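Local atomic coordinates of uncharacterized protein (Acinetobacter baumannii, PDB entry 5D66), a protein that is of unknown function but folds as an ankyrin repeat domain, a scaffold that in other proteins commonly binds partner proteins. Residues L7-A10 against A11-D14; R86-M90 against H91-L95. One frame throughout, in Å; residues are numbered along the deposited sequence.

Interaction 1 (L7-A10 against A11-D14)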
ATOM      1  N   LEU A   7      -7.912 -15.341  19.166  1.00  7.90           N
ATOM      2  CA  LEU A   7      -8.359 -14.857  17.882  1.00  7.64           C
ATOM      3  C   LEU A   7      -7.171 -14.596  16.946  1.00  6.74           C
ATOM      4  O   LEU A   7      -7.208 -14.898  15.767  1.00  7.62           O
ATOM      5  CB  LEU A   7      -9.196 -13.605  18.018  1.00  8.28           C
ATOM      6  CG  LEU A   7      -9.822 -13.082  16.728  1.00  8.56           C
ATOM      7  CD1 LEU A   7     -10.824 -14.067  16.118  1.00  9.93           C
ATOM      8  CD2 LEU A   7     -10.485 -11.750  16.926  1.00  8.92           C
ATOM      9  N   HIS A   8      -6.090 -14.086  17.535  1.00  6.83           N
ATOM     10  CA  HIS A   8      -4.884 -13.767  16.792  1.00  6.86           C
ATOM     11  C   HIS A   8      -4.263 -15.052  16.240  1.00  7.57           C
ATOM     12  O   HIS A   8      -3.817 -15.092  15.089  1.00  8.26           O
ATOM     13  CB  HIS A   8      -3.911 -13.027  17.659  1.00  6.85           C
ATOM     14  CG  HIS A   8      -4.423 -11.687  18.119  1.00  6.28           C
ATOM     15  ND1 HIS A   8      -5.422 -11.572  19.064  1.00  6.78           N
ATOM     16  CD2 HIS A   8      -4.061 -10.416  17.773  1.00  6.80           C
ATOM     17  CE1 HIS A   8      -5.660 -10.299  19.253  1.00  6.69           C
ATOM     18  NE2 HIS A   8      -4.873  -9.583  18.465  1.00  6.51           N
HETATM   19  N   MSE A   9      -4.210 -16.095  17.061  1.00  8.12           N
HETATM   20  CA  MSE A   9      -3.644 -17.367  16.593  0.90  8.68           C
HETATM   21  C   MSE A   9      -4.510 -17.952  15.477  1.00  8.01           C
HETATM   22  O   MSE A   9      -4.017 -18.461  14.455  1.00  9.16           O
HETATM   23  CB  MSE A   9      -3.538 -18.381  17.739  0.90 10.24           C
HETATM   24  CG  MSE A   9      -2.878 -19.728  17.264  0.90 14.10           C
HETATM   25 SE   MSE A   9      -0.920 -19.506  16.934  0.67 26.63          SE
HETATM   26  CE  MSE A   9      -0.608 -19.647  15.102  0.90 21.32           C
ATOM     27  N   ALA A  10      -5.818 -17.880  15.647  1.00  7.95           N
ATOM     28  CA  ALA A  10      -6.738 -18.389  14.621  1.00  8.00           C
ATOM     29  C   ALA A  10      -6.543 -17.622  13.300  1.00  7.85           C
ATOM     30  O   ALA A  10      -6.496 -18.206  12.223  1.00  8.68           O
ATOM     31  CB  ALA A  10      -8.160 -18.328  15.088  1.00  9.09           C
ATOM     32  N   ALA A  11      -6.377 -16.320  13.414  1.00  7.44           N
ATOM     33  CA  ALA A  11      -6.114 -15.454  12.261  1.00  7.42           C
ATOM     34  C   ALA A  11      -4.791 -15.790  11.577  1.00  7.84           C
ATOM     35  O   ALA A  11      -4.726 -15.867  10.356  1.00  8.55           O
ATOM     36  CB  ALA A  11      -6.161 -13.993  12.684  1.00  7.65           C
ATOM     37  N   ALA A  12      -3.760 -16.038  12.366  1.00  7.48           N
ATOM     38  CA  ALA A  12      -2.477 -16.438  11.816  1.00  7.99           C
ATOM     39  C   ALA A  12      -2.560 -17.767  11.057  1.00  7.79           C
ATOM     40  O   ALA A  12      -1.842 -17.985  10.083  1.00  9.21           O
ATOM     41  CB  ALA A  12      -1.454 -16.580  12.917  1.00  8.88           C
ATOM     42  N   ASN A  13      -3.436 -18.646  11.506  1.00  8.07           N
ATOM     43  CA  ASN A  13      -3.608 -19.966  10.926  1.00  8.02           C
ATOM     44  C   ASN A  13      -4.631 -20.027   9.809  1.00  8.56           C
ATOM     45  O   ASN A  13      -4.840 -21.097   9.239  1.00 10.70           O
ATOM     46  CB  ASN A  13      -3.981 -20.953  12.025  1.00  8.10           C
ATOM     47  CG  ASN A  13      -2.829 -21.346  12.884  1.00  8.98           C
ATOM     48  OD1 ASN A  13      -1.654 -21.181  12.508  1.00  9.87           O
ATOM     49  ND2 ASN A  13      -3.150 -21.966  14.007  1.00 10.14           N
ATOM     50  N   ASP A  14      -5.279 -18.909   9.509  1.00  8.27           N
ATOM     51  CA  ASP A  14      -6.362 -18.907   8.498  1.00  8.70           C
ATOM     52  C   ASP A  14      -7.471 -19.899   8.889  1.00  9.75           C
ATOM     53  O   ASP A  14      -8.159 -20.478   8.032  1.00 11.93           O
ATOM     54  CB  ASP A  14      -5.864 -19.210   7.079  1.00  9.58           C
ATOM     55  CG  ASP A  14      -6.718 -18.520   6.034  1.00 10.49           C
ATOM     56  OD1 ASP A  14      -7.272 -17.422   6.268  1.00 11.58           O
ATOM     57  OD2 ASP A  14      -6.870 -19.126   4.932  1.00 15.38           O
TER

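Interaction 2 (R86-M90 against H91-L95)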
ATOM      1  N   ARG A  86      -8.284  -4.933  -1.876  0.70  5.59           N
ATOM      2  CA  ARG A  86      -9.599  -4.611  -2.416  0.70  6.36           C
ATOM      3  C   ARG A  86     -10.663  -4.656  -1.309  0.70  6.14           C
ATOM      4  O   ARG A  86     -11.553  -3.824  -1.298  0.70  7.44           O
ATOM      5  CB  ARG A  86      -9.937  -5.473  -3.569  0.70  7.61           C
ATOM      6  CG  ARG A  86      -9.115  -5.210  -4.773  0.70  8.65           C
ATOM      7  CD  ARG A  86      -9.660  -6.019  -5.959  0.70 13.66           C
ATOM      8  NE  ARG A  86      -8.694  -6.279  -7.033  0.70 16.84           N
ATOM      9  CZ  ARG A  86      -8.224  -5.368  -7.894  0.70 21.23           C
ATOM     10  NH1 ARG A  86      -8.613  -4.090  -7.856  0.70 24.87           N
ATOM     11  NH2 ARG A  86      -7.363  -5.737  -8.842  0.70 24.41           N
HETATM   12  N   MSE A  87     -10.562  -5.625  -0.414  1.00  6.17           N
HETATM   13  CA  MSE A  87     -11.485  -5.679   0.720  1.00  6.17           C
HETATM   14  C   MSE A  87     -11.385  -4.425   1.558  1.00  5.08           C
HETATM   15  O   MSE A  87     -12.409  -3.827   1.987  1.00  6.54           O
HETATM   16  CB  MSE A  87     -11.245  -6.888   1.601  1.00  7.86           C
HETATM   17  CG  MSE A  87     -11.303  -8.203   0.977  1.00 10.13           C
HETATM   18 SE   MSE A  87     -10.651  -9.549   2.248  0.75 11.14          SE
HETATM   19  CE  MSE A  87     -10.281 -10.890   0.922  1.00 18.50           C
ATOM     20  N   THR A  88     -10.165  -3.999   1.860  1.00  5.19           N
ATOM     21  CA  THR A  88     -10.000  -2.790   2.661  1.00  5.32           C
ATOM     22  C   THR A  88     -10.584  -1.540   1.987  1.00  5.50           C
ATOM     23  O   THR A  88     -11.129  -0.661   2.664  1.00  6.04           O
ATOM     24  CB  THR A  88      -8.550  -2.568   3.151  1.00  5.55           C
ATOM     25  OG1 THR A  88      -7.707  -2.084   2.119  1.00  5.78           O
ATOM     26  CG2 THR A  88      -7.933  -3.747   3.807  1.00  6.13           C
ATOM     27  N   LEU A  89     -10.409  -1.459   0.667  1.00  5.73           N
ATOM     28  CA  LEU A  89     -10.924  -0.334  -0.079  1.00  6.50           C
ATOM     29  C   LEU A  89     -12.451  -0.218  -0.078  1.00  6.74           C
ATOM     30  O   LEU A  89     -12.993   0.839  -0.220  1.00  8.17           O
ATOM     31  CB  LEU A  89     -10.356  -0.328  -1.510  1.00  6.23           C
ATOM     32  CG  LEU A  89      -8.856  -0.119  -1.638  1.00  5.57           C
ATOM     33  CD1 LEU A  89      -8.405  -0.377  -3.073  1.00  6.95           C
ATOM     34  CD2 LEU A  89      -8.500   1.270  -1.270  1.00  6.47           C
HETATM   35  N   MSE A  90     -13.110  -1.355   0.121  1.00  6.97           N
HETATM   36  CA  MSE A  90     -14.573  -1.449   0.209  0.60  6.98           C
HETATM   37  C   MSE A  90     -15.064  -1.248   1.658  1.00  7.26           C
HETATM   38  O   MSE A  90     -16.284  -1.148   1.859  1.00  8.33           O
HETATM   39  CB  MSE A  90     -15.033  -2.815  -0.312  0.60  8.49           C
HETATM   40  CG  MSE A  90     -14.969  -2.933  -1.806  0.60 13.68           C
HETATM   41 SE   MSE A  90     -16.042  -1.624  -2.762  0.40 19.50          SE
HETATM   42  CE  MSE A  90     -17.653  -1.711  -1.853  0.60 18.58           C
ATOM     43  N   HIS A  91     -14.137  -1.218   2.638  1.00  6.20           N
ATOM     44  CA  HIS A  91     -14.491  -1.216   4.052  1.00  5.72           C
ATOM     45  C   HIS A  91     -13.692  -0.210   4.817  1.00  6.38           C
ATOM     46  O   HIS A  91     -13.217  -0.460   5.915  1.00  8.69           O
ATOM     47  CB  HIS A  91     -14.312  -2.594   4.649  1.00  6.18           C
ATOM     48  CG  HIS A  91     -15.294  -3.587   4.116  1.00  7.69           C
ATOM     49  ND1 HIS A  91     -16.610  -3.676   4.536  1.00  9.52           N
ATOM     50  CD2 HIS A  91     -15.185  -4.428   3.063  1.00  7.99           C
ATOM     51  CE1 HIS A  91     -17.220  -4.596   3.808  1.00 11.43           C
ATOM     52  NE2 HIS A  91     -16.389  -5.052   2.914  1.00 11.98           N
ATOM     53  N   GLY A  92     -13.566   0.980   4.261  1.00  6.05           N
ATOM     54  CA  GLY A  92     -13.167   2.132   5.037  1.00  6.54           C
ATOM     55  C   GLY A  92     -11.698   2.502   5.010  1.00  5.21           C
ATOM     56  O   GLY A  92     -11.285   3.373   5.807  1.00  6.15           O
ATOM     57  N   ALA A  93     -10.916   1.987   4.079  1.00  5.58           N
ATOM     58  CA  ALA A  93      -9.518   2.382   4.019  1.00  5.50           C
ATOM     59  C   ALA A  93      -9.387   3.911   3.993  1.00  5.51           C
ATOM     60  O   ALA A  93     -10.039   4.588   3.210  1.00  6.36           O
ATOM     61  CB  ALA A  93      -8.906   1.815   2.744  1.00  6.49           C
ATOM     62  N   ASP A  94      -8.512   4.428   4.859  1.00  5.71           N
ATOM     63  CA  ASP A  94      -8.243   5.861   4.896  1.00  5.98           C
ATOM     64  C   ASP A  94      -7.149   6.167   3.899  1.00  5.45           C
ATOM     65  O   ASP A  94      -5.989   5.846   4.149  1.00  5.38           O
ATOM     66  CB  ASP A  94      -7.814   6.249   6.304  1.00  7.01           C
ATOM     67  CG  ASP A  94      -7.463   7.703   6.431  1.00  8.59           C
ATOM     68  OD1 ASP A  94      -7.517   8.424   5.409  1.00  9.07           O
ATOM     69  OD2 ASP A  94      -7.141   8.140   7.570  1.00 12.73           O
ATOM     70  N   LEU A  95      -7.505   6.671   2.720  1.00  5.54           N
ATOM     71  CA  LEU A  95      -6.548   6.835   1.677  1.00  5.50           C
ATOM     72  C   LEU A  95      -5.518   7.897   1.977  1.00  5.74           C
ATOM     73  O   LEU A  95      -4.467   8.033   1.312  1.00  6.46           O
ATOM     74  CB  LEU A  95      -7.225   7.110   0.322  1.00  5.99           C
ATOM     75  CG  LEU A  95      -8.307   6.108  -0.102  1.00  6.07           C
ATOM     76  CD1 LEU A  95      -8.763   6.495  -1.483  1.00  6.92           C
ATOM     77  CD2 LEU A  95      -7.831   4.690   0.008  1.00  7.20           C
TER

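Interaction 1 (L7-A10 against A11-D14)
N13 lies back against M9 at the end of helix 6-12, and each heavy atom of its side chain has an M9 atom as a neighbour. Its CB is 3.5 Å from M9 O and a little farther from A10 O. With chi1 at -76°, CG stands beside the backbone N and anti to the carbonyl carbon, which sets the amide close to M9 O, the carbonyl that already takes the backbone N-H of N13 (N13 N to M9 O 3.0 Å, bent to 140° at the hydrogen). At the tip the amide meets the terminal methyl of M9, a selenomethionine: N13 OD1 is 3.2 Å and N13 ND2 3.6 Å from M9 CE. The chain of M9 bends at chi2 and chi3 to bring CE round, and the two side chains cross obliquely. M9 was modelled in two conformers, so this methyl contact, like the one from M9 CE to A12 CB, describes one of them.

The backbone beneath is regular until its last turn: A11 N bonds to L7 O and A12 N to H8 O, both at 2.9 Å. N13 N adds a weak second bond to A10 O (3.2 Å), and D14, with a positive phi of 58°, closes the helix in a Schellman motif. This is the tight turn between helices 6-12 and 16-23 of the ankyrin array. L7 and A10 pack on helix 16-23; A11 and A12 rest on helix 39-45, which L7 also reaches at A39. Polar links join the turn to the next pair of helices: N48 ND2 donates to A11 O and, weakly, to A12 O, and D14 OD1 receives the backbone N-H of A51, in the first turn of helix 49-57.

Interaction 2 (R86-M90 against H91-L95)
T88 O is gripped by two backbone donors from the segment that follows, H91 N at 3.1 Å and A93 N at 3.0 Å. They arrive from opposite faces of the carbonyl plane and on unequal terms. A93 N is tilted only 31° from the plane, whereas H91 N stands 72° out of it, above the carbonyl and off its lone pairs, although its N-H still points well at the oxygen (154°). A93 CB is tucked against the same oxygen, 3.3 Å from T88 O. The hydroxyl of T88 lies between its backbone N and carbonyl carbon, a position from which it turns the other way along the helix and bonds to L85 O. Between the two donors G92 takes a positive phi, at which a CB would press on the carbonyl O of H91, so the turn calls for glycine.

G92-A93-D94 matches the Gly-Ala-Asp of the ankyrin consensus, where the chain leaves a helix for the long loop to the next one. Here N63 takes up further polar atoms of that loop: its ND2 bonds to G92 O and its OD1 to D94 N. D94 OD1 in turn accepts from K96 N.

The ring of H91 presents its edge to the helix: M87 O sits in the ring plane at that edge, 3.0 Å from H91 CD2, while M90 O lies over one face. On the apolar side L89 CD2 bridges from A93 CB, 4.1 Å away, to L95 CD2 at 3.7 Å, with the leucine side chains crossing at about a right angle. Y73 of helix 72-79 touches T88, L89, A93 and L95.

Interaction 1 comes first along the chain and interaction 2 follows, in series, with centres about 21 Å apart and nearest atoms about 9 Å apart, so they do not touch. Each sits where a helix gives way to a connection: interaction 1 at the short turn from helix 6-12 to helix 16-23, and interaction 2 at the longer loop from helix 82-90 toward helix 106-111. Helix 49-57 is common ground, interaction 1 meeting it near its start and interaction 2 (M87 and H91 on I56) nearer its end. The two contacts thus represent the two kinds of linker that join successive helices into an elongated ankyrin stack.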